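Local coordinates for protein methylmalonyl-CoA carboxyltransferase 12S subunit (Propionibacterium freudenreichii, PDB 1ON3) that transfers the carboxyl group of methylmalonyl-CoA to the biotin of the 1.3S subunit and, as a hexamer, forms the core of transcarboxylase, at residues Leu54-Asp60 with Gly88-Gly94; Pro169-Ala175 with Thr189-Thr195. All blocks are in the same frame, centred on the assembly; numbering follows the deposited sequence.

How the contacts relate
Both contacts belong to one mixed sheet of the N-terminal half of the chain, their centres about 18 Å apart and their nearest atoms about 7 Å apart. Contact 1 lies at the sheet's outer, partly exposed end, where the loop 54-60 leaves helix 46-53 and runs onto the hairpin strand 85-92. Contact 2 pairs neighbouring parallel strands, 170-175 and 191-195, in the buried middle of the chain. Chemistry follows place: a carboxylate, two hydroxyls and a water do much of the work in contact 1, whereas contact 2 relies on a regular backbone ladder with aliphatic side chains on both faces and polar groups near its ends.

Contact 1 (Leu54-Asp60 with Gly88-Gly94); sequences LDPHSFD and GRGTILG
D55 sets its carboxylate against T91, L93 and G94, where strand 85-92 turns into strand 95-102. D55 OD1 takes L93 N at 2.9 Å through its syn lone pair. D55 OD2 receives G94 N at 2.8 Å on its own syn side, along a nearly straight bond (173°), and T91 OG1 meets D55 OD2 at 2.5 Å from the anti side, out of the carboxylate plane. The backbone joins in: D55 N donates to T91 O at 2.8 Å. D55 O closes a type II turn by accepting S58 N and S58 OG from one face, and S58 OG accepts T91 N at 3.2 Å. Packing is close beneath: L54 CD2 reaches I92 CG1 at 3.9 Å, and F59, its CG anti to the backbone N (chi1 -175°), brings CE1 to 3.6 Å from G88 CA, where a side chain would strike the ring. Solvent lies at the turn tips, L93-G94 and P56-H57. Looser too is the D60-R89 end, packed by M505 of a second subunit: D60 OD2 and R89 NH1 stay 6.7 Å apart, and a water at the guanidinium edge links NH1 to S58 O. An alanine at D55 is likely to leave the turn N-H groups of L93 and G94 and the T91 hydroxyl without their mate, freeing the hairpin tip to shift. With three donors around it, the carboxylate is probably stabilised as the anion.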
# COMPACT_ATOMS: atom_id res chain seq x y z
N LEU E 54 34.34 5.54 18.07
CA LEU E 54 33.22 5.01 18.84
C LEU E 54 33.28 5.29 20.34
O LEU E 54 34.35 5.53 20.90
CB LEU E 54 33.13 3.50 18.61
CG LEU E 54 33.10 3.04 17.14
CD1 LEU E 54 33.23 1.52 17.06
CD2 LEU E 54 31.80 3.51 16.48
N ASP E 55 32.11 5.28 20.99
CA ASP E 55 32.04 5.51 22.43
C ASP E 55 32.89 4.44 23.11
O ASP E 55 32.98 3.30 22.64
CB ASP E 55 30.60 5.38 22.94
CG ASP E 55 29.69 6.47 22.40
OD1 ASP E 55 30.18 7.58 22.17
OD2 ASP E 55 28.48 6.21 22.24
N PRO E 56 33.54 4.79 24.23
CA PRO E 56 34.37 3.83 24.95
C PRO E 56 33.69 2.48 25.19
O PRO E 56 32.55 2.42 25.65
CB PRO E 56 34.67 4.55 26.27
CG PRO E 56 34.77 5.98 25.83
CD PRO E 56 33.58 6.11 24.88
N HIS E 57 34.40 1.40 24.87
CA HIS E 57 33.91 0.04 25.06
C HIS E 57 32.61 -0.32 24.35
O HIS E 57 31.96 -1.31 24.71
CB HIS E 57 33.77 -0.25 26.56
CG HIS E 57 35.04 -0.06 27.32
ND1 HIS E 57 35.41 1.16 27.86
CD2 HIS E 57 36.06 -0.91 27.59
CE1 HIS E 57 36.60 1.05 28.42
NE2 HIS E 57 37.02 -0.19 28.26
N SER E 58 32.22 0.47 23.35
CA SER E 58 30.98 0.20 22.64
C SER E 58 31.17 -0.70 21.41
O SER E 58 30.21 -1.25 20.88
CB SER E 58 30.32 1.51 22.19
OG SER E 58 31.05 2.12 21.14
N PHE E 59 32.40 -0.85 20.96
CA PHE E 59 32.65 -1.67 19.78
C PHE E 59 32.39 -3.16 19.98
O PHE E 59 32.99 -3.79 20.84
CB PHE E 59 34.07 -1.48 19.28
CG PHE E 59 34.36 -2.20 18.00
CD1 PHE E 59 33.54 -2.01 16.89
CD2 PHE E 59 35.44 -3.06 17.89
CE1 PHE E 59 33.80 -2.68 15.68
CE2 PHE E 59 35.71 -3.73 16.69
CZ PHE E 59 34.88 -3.54 15.59
N ASP E 60 31.47 -3.70 19.18
CA ASP E 60 31.11 -5.11 19.23
C ASP E 60 31.59 -5.69 17.89
O ASP E 60 30.89 -5.61 16.88
CB ASP E 60 29.60 -5.25 19.35
CG ASP E 60 29.19 -6.62 19.81
OD1 ASP E 60 29.84 -7.61 19.41
OD2 ASP E 60 28.20 -6.72 20.57
N GLY E 88 32.12 -4.13 12.69
CA GLY E 88 31.26 -4.35 13.84
C GLY E 88 30.25 -3.26 14.07
O GLY E 88 30.00 -2.41 13.21
N ARG E 89 29.68 -3.29 15.27
CA ARG E 89 28.65 -2.35 15.70
C ARG E 89 29.13 -1.61 16.96
O ARG E 89 29.82 -2.18 17.80
CB ARG E 89 27.36 -3.13 15.99
CG ARG E 89 26.07 -2.32 16.19
CD ARG E 89 25.88 -1.82 17.63
NE ARG E 89 24.49 -1.45 17.90
CZ ARG E 89 24.05 -1.01 19.08
NH1 ARG E 89 24.89 -0.89 20.10
NH2 ARG E 89 22.76 -0.69 19.23
N GLY E 90 28.79 -0.33 17.06
CA GLY E 90 29.17 0.44 18.23
C GLY E 90 28.20 1.59 18.37
O GLY E 90 27.15 1.57 17.74
N THR E 91 28.53 2.58 19.20
CA THR E 91 27.67 3.74 19.35
C THR E 91 28.52 5.00 19.30
O THR E 91 29.71 4.97 19.61
CB THR E 91 26.88 3.73 20.69
OG1 THR E 91 27.80 3.82 21.78
CG2 THR E 91 26.04 2.47 20.82
N ILE E 92 27.90 6.10 18.88
CA ILE E 92 28.59 7.39 18.85
C ILE E 92 27.61 8.30 19.58
O ILE E 92 26.48 8.51 19.13
CB ILE E 92 28.85 7.87 17.40
CG1 ILE E 92 29.92 6.97 16.74
CG2 ILE E 92 29.30 9.33 17.40
CD1 ILE E 92 30.15 7.24 15.24
N LEU E 93 28.04 8.80 20.73
CA LEU E 93 27.19 9.62 21.58
C LEU E 93 25.88 8.87 21.81
O LEU E 93 24.80 9.44 21.73
CB LEU E 93 26.95 10.99 20.93
CG LEU E 93 27.91 12.08 21.41
CD1 LEU E 93 29.35 11.64 21.22
CD2 LEU E 93 27.64 13.38 20.65
N GLY E 94 26.00 7.57 22.08
CA GLY E 94 24.83 6.75 22.35
C GLY E 94 24.08 6.24 21.13
O GLY E 94 23.28 5.32 21.25
O HOH W 1 27.46 -1.37 21.28

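Contact 2 (Pro169-Ala175 with Thr189-Thr195); sequences PQIAIIA and TDFIIMT
A172 and I174 of strand 170-175 exchange backbone hydrogen bonds with F191, I193 and T195 of strand 191-195. A172 N meets F191 O at 2.8 Å, I193 N meets A172 O at 2.8 Å, and I174 N meets I193 O at the same 2.8 Å; T195 N to I174 O, at 3.1 Å, completes the parallel ladder. At the start of the pair D190 OD1 accepts Q170 N at 3.0 Å from the anti side, while D190 N returns a bond to Q170 O. The other oxygen of D190 bonds N520 of a third subunit, and T189 OG1 bonds P186 O. Outward from the ladder, one face carries I171 CG2 and I173 CG1, both resting on I193 CD1; I173 and I193 run side by side in the same direction. On the opposite face the I174 CG1 branch, turned beside its backbone N (chi1 -38°), lands on I192 CG2 at 3.6 Å, and I174 CB touches M194 CG at 3.8 Å. P186 of helix 184-188 covers A172, I174 and I192. Two adjacent parallel strands joined through that helix make a beta-alpha-beta crossover, part of the crotonase-like fold of carboxyltransferases, and the connection carries P177, A179, G180 and G181, which line the methylmalonyl-CoA pocket.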
# COMPACT_ATOMS: atom_id res chain seq x y z
N PRO E 169 22.68 6.90 6.34
CA PRO E 169 23.81 7.73 5.94
C PRO E 169 25.09 6.90 5.84
O PRO E 169 25.30 6.00 6.66
CB PRO E 169 23.91 8.77 7.05
CG PRO E 169 22.55 8.75 7.70
CD PRO E 169 22.20 7.29 7.68
N GLN E 170 25.92 7.20 4.85
CA GLN E 170 27.18 6.49 4.64
C GLN E 170 28.31 7.50 4.57
O GLN E 170 28.30 8.40 3.72
CB GLN E 170 27.15 5.68 3.33
CG GLN E 170 26.05 4.65 3.23
CD GLN E 170 26.08 3.94 1.89
OE1 GLN E 170 26.88 3.03 1.69
NE2 GLN E 170 25.23 4.38 0.96
N ILE E 171 29.27 7.36 5.48
CA ILE E 171 30.42 8.25 5.59
C ILE E 171 31.73 7.50 5.34
O ILE E 171 32.03 6.50 5.98
CB ILE E 171 30.46 8.90 7.00
CG1 ILE E 171 29.19 9.74 7.21
CG2 ILE E 171 31.70 9.77 7.18
CD1 ILE E 171 28.97 10.21 8.66
N ALA E 172 32.51 7.99 4.39
CA ALA E 172 33.78 7.36 4.08
C ALA E 172 34.91 8.24 4.59
O ALA E 172 34.88 9.46 4.44
CB ALA E 172 33.91 7.17 2.59
N ILE E 173 35.90 7.62 5.22
CA ILE E 173 37.07 8.35 5.69
C ILE E 173 38.29 7.70 5.03
O ILE E 173 38.60 6.55 5.32
CB ILE E 173 37.24 8.28 7.23
CG1 ILE E 173 36.00 8.81 7.94
CG2 ILE E 173 38.44 9.11 7.66
CD1 ILE E 173 35.09 7.71 8.46
N ILE E 174 38.94 8.43 4.12
CA ILE E 174 40.12 7.91 3.45
C ILE E 174 41.29 8.35 4.31
O ILE E 174 41.56 9.55 4.42
CB ILE E 174 40.33 8.52 2.03
CG1 ILE E 174 38.99 8.70 1.32
CG2 ILE E 174 41.28 7.61 1.23
CD1 ILE E 174 38.22 7.46 1.08
N ALA E 175 41.99 7.39 4.90
CA ALA E 175 43.09 7.70 5.81
C ALA E 175 44.41 7.04 5.43
O ALA E 175 45.30 6.87 6.27
CB ALA E 175 42.70 7.30 7.23
N THR E 189 29.25 6.55 -1.40
CA THR E 189 28.77 6.83 -0.05
C THR E 189 28.29 8.27 -0.12
O THR E 189 28.31 8.87 -1.20
CB THR E 189 29.88 6.72 1.04
OG1 THR E 189 30.89 7.72 0.81
CG2 THR E 189 30.52 5.30 1.03
N ASP E 190 27.88 8.86 0.99
CA ASP E 190 27.40 10.25 0.91
C ASP E 190 28.46 11.33 1.08
O ASP E 190 28.42 12.35 0.39
CB ASP E 190 26.28 10.47 1.91
CG ASP E 190 25.13 9.53 1.68
OD1 ASP E 190 24.80 8.78 2.61
OD2 ASP E 190 24.58 9.53 0.56
N PHE E 191 29.37 11.12 2.03
CA PHE E 191 30.42 12.08 2.31
C PHE E 191 31.79 11.45 2.41
O PHE E 191 31.94 10.41 3.05
CB PHE E 191 30.17 12.82 3.62
CG PHE E 191 28.90 13.60 3.63
CD1 PHE E 191 27.72 13.04 4.12
CD2 PHE E 191 28.86 14.87 3.09
CE1 PHE E 191 26.51 13.76 4.07
CE2 PHE E 191 27.67 15.59 3.03
CZ PHE E 191 26.50 15.03 3.53
N ILE E 192 32.77 12.08 1.77
CA ILE E 192 34.14 11.58 1.86
C ILE E 192 35.00 12.56 2.66
O ILE E 192 35.08 13.74 2.31
CB ILE E 192 34.81 11.44 0.47
CG1 ILE E 192 34.07 10.39 -0.36
CG2 ILE E 192 36.28 11.02 0.66
CD1 ILE E 192 34.58 10.30 -1.81
N ILE E 193 35.62 12.07 3.74
CA ILE E 193 36.53 12.86 4.57
C ILE E 193 37.88 12.25 4.24
O ILE E 193 38.06 11.05 4.39
CB ILE E 193 36.29 12.65 6.08
CG1 ILE E 193 34.90 13.16 6.47
CG2 ILE E 193 37.33 13.43 6.88
CD1 ILE E 193 34.42 12.59 7.80
N MET E 194 38.81 13.08 3.79
CA MET E 194 40.13 12.62 3.39
C MET E 194 41.23 13.31 4.19
O MET E 194 41.25 14.54 4.26
CB MET E 194 40.29 12.91 1.90
CG MET E 194 41.30 12.09 1.18
SD MET E 194 41.18 12.31 -0.61
CE MET E 194 42.84 11.70 -1.02
N THR E 195 42.15 12.54 4.78
CA THR E 195 43.24 13.15 5.55
C THR E 195 44.37 13.56 4.62
O THR E 195 44.41 13.14 3.46
CB THR E 195 43.83 12.18 6.58
OG1 THR E 195 44.60 11.19 5.90
CG2 THR E 195 42.73 11.52 7.40
O HOH W 2 23.18 6.75 1.94
O HOH W 3 45.50 9.30 7.74